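Local structure of cytosol aminopeptidase (Coxiella burnetii, 3IJ3) at residues Asp380-Ala385 with Phe474-Gln479; Asn141-Arg146 with Ile177-Glu182; Leu259-Lys262 with Gly266-Leu269. The protein probably acts as a manganese-dependent metalloaminopeptidase of the M17 family, removing residues from the amino ends of peptides. All blocks are in the same frame, centred on the assembly; numbering follows the deposited sequence. Where two conformers were deposited one is given.

Interaction 1. Residues Asp380-Ala385 with Phe474-Gln479; sequences DSLAQA and FHYLEQ
Tyr476 of helix 470-481 reaches across to the first turns of helix 380-393, where Leu382 and Ala385 receive it. Ala385 is where the two backbones come nearest, its CA lying 6.8 Å from the CA of Tyr476.

The contact is apolar in character. CB of Ala385 sits 3.5 Å from CE1 of Tyr476 and almost as near CD1, so the methyl meets the CD1-CE1 part of the ring, obliquely. Leu382 touches farther out: its CD1 is 3.6 Å from Tyr476 OH, with CZ hardly farther, and the two side chains cross at about a right angle. The tyrosine can span both because its CG lies anti to the backbone N (chi1 166°), which sends the ring out from its own helix toward helix 380-393. Leu382 and Ala385 are three residues apart, about one helical turn, and therefore present their methyls on the same side of helix 380-393.

Residue size follows position. Alanine suits the point where the helices are near, since a single methyl lets the ring lie close to the backbone, while the longer leucine reaches the far end of the ring. The surrounding packing has the same character: Leu353 of strand 353-359 touches both Leu382 and Tyr476, and Leu386 adds to the tyrosine's surroundings. The phenol also lies beside a bound triethylene glycol, probably from the crystallisation liquor.

Helix 470-481 is thus joined to helix 380-393 beside strand 353-359, through Leu353, by van der Waals and hydrophobic forces, whose specificity comes from shape.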
loop_
_atom_site.group_PDB
_atom_site.type_symbol
_atom_site.label_atom_id
_atom_site.label_comp_id
_atom_site.label_asym_id
_atom_site.label_seq_id
_atom_site.Cartn_x
_atom_site.Cartn_y
_atom_site.Cartn_z
ATOM N N ASP A 380 34.579 -9.666 -22.969
ATOM C CA ASP A 380 34.830 -10.775 -22.031
ATOM C C ASP A 380 36.210 -10.773 -21.356
ATOM O O ASP A 380 36.321 -11.099 -20.162
ATOM C CB ASP A 380 34.556 -12.118 -22.695
ATOM C CG ASP A 380 33.053 -12.373 -22.969
ATOM O OD1 ASP A 380 32.156 -11.765 -22.331
ATOM O OD2 ASP A 380 32.776 -13.224 -23.848
ATOM N N SER A 381 37.252 -10.395 -22.081
ATOM C CA SER A 381 38.595 -10.377 -21.503
ATOM C C SER A 381 38.680 -9.414 -20.335
ATOM O O SER A 381 39.291 -9.726 -19.297
ATOM C CB SER A 381 39.636 -10.052 -22.562
ATOM O OG SER A 381 39.643 -11.042 -23.575
ATOM N N LEU A 382 38.060 -8.246 -20.488
ATOM C CA LEU A 382 38.028 -7.257 -19.416
ATOM C C LEU A 382 37.299 -7.799 -18.200
ATOM O O LEU A 382 37.780 -7.688 -17.053
ATOM C CB LEU A 382 37.357 -5.975 -19.906
ATOM C CG LEU A 382 37.158 -4.842 -18.901
ATOM C CD1 LEU A 382 38.526 -4.416 -18.269
ATOM C CD2 LEU A 382 36.464 -3.688 -19.648
ATOM N N ALA A 383 36.112 -8.360 -18.422
ATOM C CA ALA A 383 35.347 -8.910 -17.305
ATOM C C ALA A 383 36.149 -10.009 -16.551
ATOM O O ALA A 383 36.225 -10.007 -15.324
ATOM C CB ALA A 383 34.016 -9.457 -17.781
ATOM N N GLN A 384 36.738 -10.939 -17.291
ATOM C CA GLN A 384 37.494 -12.031 -16.678
ATOM C C GLN A 384 38.697 -11.511 -15.896
ATOM O O GLN A 384 38.984 -12.004 -14.809
ATOM C CB GLN A 384 37.934 -13.050 -17.730
ATOM C CG GLN A 384 36.771 -13.765 -18.457
ATOM C CD GLN A 384 35.918 -14.610 -17.545
ATOM O OE1 GLN A 384 34.738 -14.841 -17.830
ATOM N NE2 GLN A 384 36.495 -15.076 -16.440
ATOM N N ALA A 385 39.371 -10.492 -16.432
ATOM C CA ALA A 385 40.551 -9.920 -15.767
ATOM C C ALA A 385 40.150 -9.244 -14.448
ATOM O O ALA A 385 40.859 -9.337 -13.440
ATOM C CB ALA A 385 41.274 -8.938 -16.710
ATOM N N PHE A 474 41.875 -1.382 -9.107
ATOM C CA PHE A 474 43.236 -0.865 -9.107
ATOM C C PHE A 474 44.270 -1.946 -9.392
ATOM O O PHE A 474 45.258 -1.713 -10.116
ATOM C CB PHE A 474 43.585 -0.090 -7.822
ATOM C CG PHE A 474 44.889 0.624 -7.925
ATOM C CD1 PHE A 474 45.007 1.758 -8.713
ATOM C CD2 PHE A 474 46.015 0.158 -7.265
ATOM C CE1 PHE A 474 46.227 2.406 -8.872
ATOM C CE2 PHE A 474 47.235 0.819 -7.403
ATOM C CZ PHE A 474 47.323 1.962 -8.211
ATOM N N HIS A 475 44.091 -3.127 -8.796
ATOM C CA HIS A 475 44.983 -4.253 -9.059
ATOM C C HIS A 475 45.014 -4.544 -10.574
ATOM O O HIS A 475 46.087 -4.720 -11.175
ATOM C CB HIS A 475 44.530 -5.490 -8.273
ATOM C CG HIS A 475 45.292 -6.727 -8.602
ATOM N ND1 HIS A 475 46.402 -7.127 -7.888
ATOM C CD2 HIS A 475 45.112 -7.651 -9.572
ATOM C CE1 HIS A 475 46.880 -8.241 -8.418
ATOM N NE2 HIS A 475 46.119 -8.574 -9.446
ATOM N N TYR A 476 43.836 -4.618 -11.181
ATOM C CA TYR A 476 43.717 -4.832 -12.615
ATOM C C TYR A 476 44.519 -3.768 -13.404
ATOM O O TYR A 476 45.300 -4.097 -14.303
ATOM C CB TYR A 476 42.223 -4.839 -13.058
ATOM C CG TYR A 476 42.120 -4.721 -14.548
ATOM C CD1 TYR A 476 42.468 -5.781 -15.357
ATOM C CD2 TYR A 476 41.812 -3.521 -15.147
ATOM C CE1 TYR A 476 42.443 -5.667 -16.724
ATOM C CE2 TYR A 476 41.775 -3.397 -16.524
ATOM C CZ TYR A 476 42.096 -4.478 -17.306
ATOM O OH TYR A 476 42.104 -4.377 -18.673
ATOM N N LEU A 477 44.339 -2.492 -13.052
ATOM C CA LEU A 477 45.040 -1.415 -13.735
ATOM C C LEU A 477 46.560 -1.517 -13.605
ATOM O O LEU A 477 47.285 -1.282 -14.566
ATOM C CB LEU A 477 44.555 -0.045 -13.250
ATOM C CG LEU A 477 43.084 0.262 -13.534
ATOM C CD1 LEU A 477 42.695 1.620 -12.906
ATOM C CD2 LEU A 477 42.801 0.270 -15.046
ATOM N N GLU A 478 47.037 -1.882 -12.428
ATOM C CA GLU A 478 48.472 -2.052 -12.238
ATOM C C GLU A 478 49.014 -3.196 -13.081
ATOM O O GLU A 478 50.090 -3.083 -13.666
ATOM C CB GLU A 478 48.825 -2.277 -10.769
ATOM C CG GLU A 478 48.767 -1.026 -9.924
ATOM C CD GLU A 478 49.548 -1.191 -8.620
ATOM O OE1 GLU A 478 49.282 -2.173 -7.889
ATOM O OE2 GLU A 478 50.428 -0.329 -8.346
ATOM N N GLN A 479 48.278 -4.294 -13.128
ATOM C CA GLN A 479 48.680 -5.445 -13.935
ATOM C C GLN A 479 48.681 -5.118 -15.427
ATOM O O GLN A 479 49.581 -5.539 -16.156
ATOM C CB GLN A 479 47.747 -6.633 -13.682
ATOM C CG GLN A 479 47.873 -7.233 -12.280
ATOM C CD GLN A 479 49.238 -7.847 -12.017
ATOM O OE1 GLN A 479 49.937 -7.477 -11.056
ATOM N NE2 GLN A 479 49.651 -8.742 -12.886
#

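Interaction 2. Residues Asn141-Arg146 with Ile177-Glu182; sequences NAYRKR and INTPAE
Tyr143, in the loop between helix 123-135 and strand 151-154, meets Thr179 and Pro180 where the backbone has just left helix 157-178, Thr179 being the first residue with non-helical angles (psi 125°).

The proline supplies most of the touch. Its CD lies 3.4 Å from Tyr143 CE2, approaching the ring obliquely, and is equally near the phenol oxygen. Its CG is 4.3 Å from the ring centroid and 29° off the ring normal, an off-centre CH-pi contact. The two side chains come from opposite directions, so the outer end of the aromatic ring meets the CG-CD side of the pyrrolidine. Thr179 adds a smaller touch, its CG2 lying 3.8 Å from Tyr143 OH. With that methyl anti to the backbone N and OG1 anti to the carbonyl carbon (chi1 -58°), the threonine offers carbon to the phenol, while its hydroxyl hydrogen-bonds to Asp175 O in the last turn of the helix.

Each residue type fits its place. Proline has no N-H to continue the helical bonding; its CD, bonded to nitrogen, is probably somewhat polarised, while CG is the carbon lying off-centre over the ring. Tyrosine combines that ring with a hydroxyl that hydrogen-bonds to Asp183 OD2, just past the segment.

The second subunit closes round this place: its Val317 packs on Tyr143, its Gly315 on Pro180, and its Thr325 bonds to Tyr143 O. The contact therefore joins a loop in the N-terminal family region to the chain leaving helix 157-178, in the catalytic family region, at a subunit interface, with CH-pi and apolar packing supplying the closeness and the phenol's bond to Asp183 adding direction.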
loop_
_atom_site.group_PDB
_atom_site.type_symbol
_atom_site.label_atom_id
_atom_site.label_comp_id
_atom_site.label_asym_id
_atom_site.label_seq_id
_atom_site.Cartn_x
_atom_site.Cartn_y
_atom_site.Cartn_z
ATOM N N ASN A 141 33.349 12.655 12.127
ATOM C CA ASN A 141 33.113 13.617 13.227
ATOM C C ASN A 141 32.816 15.060 12.835
ATOM O O ASN A 141 32.971 15.983 13.652
ATOM C CB ASN A 141 34.317 13.594 14.167
ATOM C CG ASN A 141 35.602 14.039 13.485
ATOM O OD1 ASN A 141 35.639 14.234 12.268
ATOM N ND2 ASN A 141 36.666 14.205 14.274
ATOM N N ALA A 142 32.365 15.265 11.608
ATOM C CA ALA A 142 32.049 16.603 11.139
ATOM C C ALA A 142 30.832 17.243 11.830
ATOM O O ALA A 142 30.706 18.462 11.827
ATOM C CB ALA A 142 31.853 16.599 9.631
ATOM N N TYR A 143 29.958 16.432 12.420
ATOM C CA TYR A 143 28.729 16.943 13.031
ATOM C C TYR A 143 28.543 16.616 14.497
ATOM O O TYR A 143 27.560 17.047 15.089
ATOM C CB TYR A 143 27.508 16.469 12.220
ATOM C CG TYR A 143 27.588 16.933 10.806
ATOM C CD1 TYR A 143 27.063 18.162 10.435
ATOM C CD2 TYR A 143 28.268 16.195 9.861
ATOM C CE1 TYR A 143 27.169 18.615 9.138
ATOM C CE2 TYR A 143 28.371 16.641 8.570
ATOM C CZ TYR A 143 27.837 17.856 8.227
ATOM O OH TYR A 143 27.935 18.317 6.947
ATOM N N ARG A 144 29.479 15.876 15.091
ATOM C CA ARG A 144 29.437 15.591 16.524
ATOM C C ARG A 144 30.845 15.328 17.038
ATOM O O ARG A 144 31.693 14.862 16.298
ATOM C CB ARG A 144 28.554 14.400 16.871
ATOM C CG ARG A 144 28.976 13.061 16.309
ATOM C CD ARG A 144 27.907 12.045 16.698
ATOM N NE ARG A 144 28.157 10.684 16.254
ATOM C CZ ARG A 144 28.493 9.652 17.037
ATOM N NH1 ARG A 144 28.639 9.788 18.356
ATOM N NH2 ARG A 144 28.679 8.465 16.485
ATOM N N LYS A 145 31.072 15.627 18.298
ATOM C CA LYS A 145 32.374 15.363 18.896
ATOM C C LYS A 145 32.482 13.908 19.237
ATOM O O LYS A 145 31.545 13.324 19.774
ATOM C CB LYS A 145 32.594 16.124 20.202
ATOM C CG LYS A 145 33.108 17.549 20.100
ATOM C CD LYS A 145 32.046 18.606 20.041
ATOM C CE LYS A 145 32.684 19.986 20.226
ATOM N NZ LYS A 145 31.679 21.070 20.391
ATOM N N ARG A 146 33.623 13.308 18.941
ATOM C CA ARG A 146 33.828 11.909 19.303
ATOM C C ARG A 146 35.227 11.721 19.866
ATOM O O ARG A 146 36.179 12.348 19.407
ATOM C CB ARG A 146 33.575 11.016 18.097
ATOM C CG ARG A 146 32.137 11.174 17.585
ATOM C CD ARG A 146 31.851 10.421 16.327
ATOM N NE ARG A 146 32.003 8.990 16.489
ATOM C CZ ARG A 146 31.803 8.111 15.508
ATOM N NH1 ARG A 146 31.961 6.818 15.745
ATOM N NH2 ARG A 146 31.451 8.524 14.282
ATOM N N ILE A 177 30.607 10.357 0.975
ATOM C CA ILE A 177 29.305 9.674 1.066
ATOM C C ILE A 177 28.577 10.051 2.360
ATOM O O ILE A 177 27.381 10.361 2.341
ATOM C CB ILE A 177 29.465 8.149 0.935
ATOM C CG1 ILE A 177 29.920 7.802 -0.480
ATOM C CG2 ILE A 177 28.117 7.398 1.259
ATOM C CD1 ILE A 177 30.424 6.378 -0.636
ATOM N N ASN A 178 29.307 10.041 3.468
ATOM C CA ASN A 178 28.718 10.394 4.767
ATOM C C ASN A 178 28.239 11.848 4.903
ATOM O O ASN A 178 27.371 12.147 5.733
ATOM C CB ASN A 178 29.699 10.080 5.901
ATOM C CG ASN A 178 29.796 8.600 6.220
ATOM O OD1 ASN A 178 28.817 7.864 6.079
ATOM N ND2 ASN A 178 30.927 8.185 6.770
ATOM N N THR A 179 28.823 12.765 4.139
ATOM C CA THR A 179 28.435 14.179 4.284
ATOM C C THR A 179 26.993 14.357 3.844
ATOM O O THR A 179 26.614 13.972 2.739
ATOM C CB THR A 179 29.351 15.101 3.468
ATOM O OG1 THR A 179 30.707 14.906 3.888
ATOM C CG2 THR A 179 28.957 16.605 3.681
ATOM N N PRO A 180 26.171 14.922 4.711
ATOM C CA PRO A 180 24.785 15.191 4.329
ATOM C C PRO A 180 24.689 15.937 3.010
ATOM O O PRO A 180 25.530 16.820 2.718
ATOM C CB PRO A 180 24.301 16.100 5.454
ATOM C CG PRO A 180 25.077 15.702 6.603
ATOM C CD PRO A 180 26.450 15.348 6.089
ATOM N N ALA A 181 23.628 15.675 2.238
ATOM C CA ALA A 181 23.473 16.319 0.943
ATOM C C ALA A 181 23.511 17.835 1.001
ATOM O O ALA A 181 24.046 18.472 0.096
ATOM C CB ALA A 181 22.203 15.831 0.226
ATOM N N GLU A 182 22.946 18.429 2.064
ATOM C CA GLU A 182 22.954 19.877 2.199
ATOM C C GLU A 182 24.374 20.471 2.110
ATOM O O GLU A 182 24.553 21.589 1.612
ATOM C CB GLU A 182 22.335 20.286 3.538
ATOM C CG GLU A 182 22.393 21.794 3.843
ATOM C CD GLU A 182 21.588 22.676 2.890
ATOM O OE1 GLU A 182 20.761 22.188 2.082
ATOM O OE2 GLU A 182 21.766 23.919 2.971
#

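Interaction 3. Residues Leu259-Lys262 with Gly266-Leu269; sequences LDIK and GMLL
Rotation about the last carbon-carbon bond of Lys262 (chi4 -66°) turns NZ aside at the end of a chain that is extended through chi2 and chi3, and a turn at the thioether of Met267 (chi3 -66°) brings the methyl CE back toward Ile261 and Lys262. Two separate meetings result, one polar and one largely apolar.

In the polar one, CD of Lys262 passes 3.7 Å from Gly266 O, and the amine beyond it reaches that carbonyl through water. Lys262 NZ donates to the water at 2.9 Å, and the water in turn donates to Gly266 O at the same 2.9 Å. Glycine, with no side chain, lets the lysine's methylenes lie against its backbone. The amine has a stronger partner in Asp332, with which it forms a salt bridge, so the water bond is one of at least two that fix its position.

In the other meeting, Met267 CE lies 3.7 Å from Ile261 CG1, the apolar pair. The same methyl makes a van der Waals touch on a backbone carbonyl, Met267 CE standing 3.8 Å from Lys262 O, while Lys262 CB and Met267 CB are 4.1 Å apart. The flexible, unbranched methionine can put its methyl into this angle, and Ile261 offers CG1 and CD1 to it. Leu259 of the second subunit packs on both Ile261 and Met267, and Ile261 also meets its counterpart in the third subunit, so the patch continues across the assembly.

The turn around helix 264-267 is thus divided by chemistry. Its apolar side faces neighbouring subunits; its polar side carries Lys262, whose side chain comes within about 5 Å of the bound lithium ion that Lys250, Asp255, Asp273 and Glu334 surround. Salt bridge and water together probably steady that amine beside the metal site.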
loop_
_atom_site.group_PDB
_atom_site.type_symbol
_atom_site.label_atom_id
_atom_site.label_comp_id
_atom_site.label_asym_id
_atom_site.label_seq_id
_atom_site.Cartn_x
_atom_site.Cartn_y
_atom_site.Cartn_z
ATOM N N LEU A 259 9.519 13.520 -9.643
ATOM C CA LEU A 259 8.055 13.407 -9.577
ATOM C C LEU A 259 7.587 11.979 -9.217
ATOM O O LEU A 259 6.551 11.821 -8.585
ATOM C CB LEU A 259 7.420 13.933 -10.870
ATOM C CG LEU A 259 7.489 15.468 -10.982
ATOM C CD1 LEU A 259 7.081 15.936 -12.383
ATOM C CD2 LEU A 259 6.604 16.079 -9.921
ATOM N N ASP A 260 8.359 10.969 -9.638
ATOM C CA ASP A 260 8.121 9.561 -9.249
ATOM C C ASP A 260 8.849 9.430 -7.895
ATOM O O ASP A 260 9.867 8.748 -7.751
ATOM C CB ASP A 260 8.697 8.606 -10.294
ATOM C CG ASP A 260 7.915 8.624 -11.588
ATOM O OD1 ASP A 260 6.658 8.616 -11.533
ATOM O OD2 ASP A 260 8.535 8.615 -12.682
ATOM N N ILE A 261 8.272 10.090 -6.903
ATOM C CA ILE A 261 8.895 10.248 -5.597
ATOM C C ILE A 261 9.106 8.954 -4.860
ATOM O O ILE A 261 8.271 8.058 -4.898
ATOM C CB ILE A 261 8.089 11.267 -4.740
ATOM C CG1 ILE A 261 8.898 11.765 -3.545
ATOM C CG2 ILE A 261 6.710 10.689 -4.312
ATOM C CD1 ILE A 261 8.141 12.882 -2.738
ATOM N N LYS A 262 10.257 8.854 -4.197
ATOM C CA LYS A 262 10.562 7.685 -3.402
ATOM C C LYS A 262 9.705 7.623 -2.117
ATOM O O LYS A 262 9.148 8.619 -1.636
ATOM C CB LYS A 262 12.050 7.728 -2.980
ATOM C CG LYS A 262 13.050 7.583 -4.096
ATOM C CD LYS A 262 14.472 7.773 -3.600
ATOM C CE LYS A 262 15.494 7.651 -4.708
ATOM N NZ LYS A 262 15.555 6.274 -5.291
ATOM N N GLY A 266 12.856 4.558 1.247
ATOM C CA GLY A 266 13.713 4.608 0.072
ATOM C C GLY A 266 14.570 5.872 -0.042
ATOM O O GLY A 266 15.621 5.857 -0.641
ATOM N N MET A 267 14.129 6.966 0.542
ATOM C CA MET A 267 14.849 8.221 0.412
ATOM C C MET A 267 15.864 8.465 1.549
ATOM O O MET A 267 16.777 9.281 1.435
ATOM C CB MET A 267 13.808 9.357 0.372
ATOM C CG MET A 267 14.238 10.556 -0.430
ATOM S SD MET A 267 13.160 12.003 -0.249
ATOM C CE MET A 267 11.579 11.518 -0.971
ATOM N N LEU A 268 15.732 7.714 2.632
ATOM C CA LEU A 268 16.528 7.966 3.817
ATOM C C LEU A 268 18.032 7.998 3.611
ATOM O O LEU A 268 18.720 8.809 4.232
ATOM C CB LEU A 268 16.165 6.941 4.898
ATOM C CG LEU A 268 16.783 7.131 6.261
ATOM C CD1 LEU A 268 16.451 8.492 6.828
ATOM C CD2 LEU A 268 16.314 6.001 7.185
ATOM N N LEU A 269 18.565 7.094 2.792
ATOM C CA LEU A 269 20.033 7.040 2.583
ATOM C C LEU A 269 20.495 7.751 1.324
ATOM O O LEU A 269 21.672 7.663 0.971
ATOM C CB LEU A 269 20.490 5.577 2.471
ATOM C CG LEU A 269 20.211 4.674 3.674
ATOM C CD1 LEU A 269 20.865 3.330 3.452
ATOM C CD2 LEU A 269 20.711 5.290 4.973
HETATM O O HOH W 1 15.861 4.406 -3.154
#

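How the interactions relate
Interaction 1 is the buried one, a helix-to-helix contact within a single subunit, and its chemistry is accordingly apolar. It lies on the opposite side of the chain's centre from interactions 2 and 3, whose centres are each 35 Å from its own. Those two are partly buried, come within about 6 Å of each other at their nearest atoms, and both touch the second subunit. They share no element: interaction 2 joins a loop of the N-terminal family region to the chain after helix 157-178, whereas interaction 3 folds a short turn on itself near the metal. In interaction 2 the neighbour adds a hydrogen bond to Tyr143 O, in interaction 3 only packing; the phenol's bond and the water bridge are made within the chain.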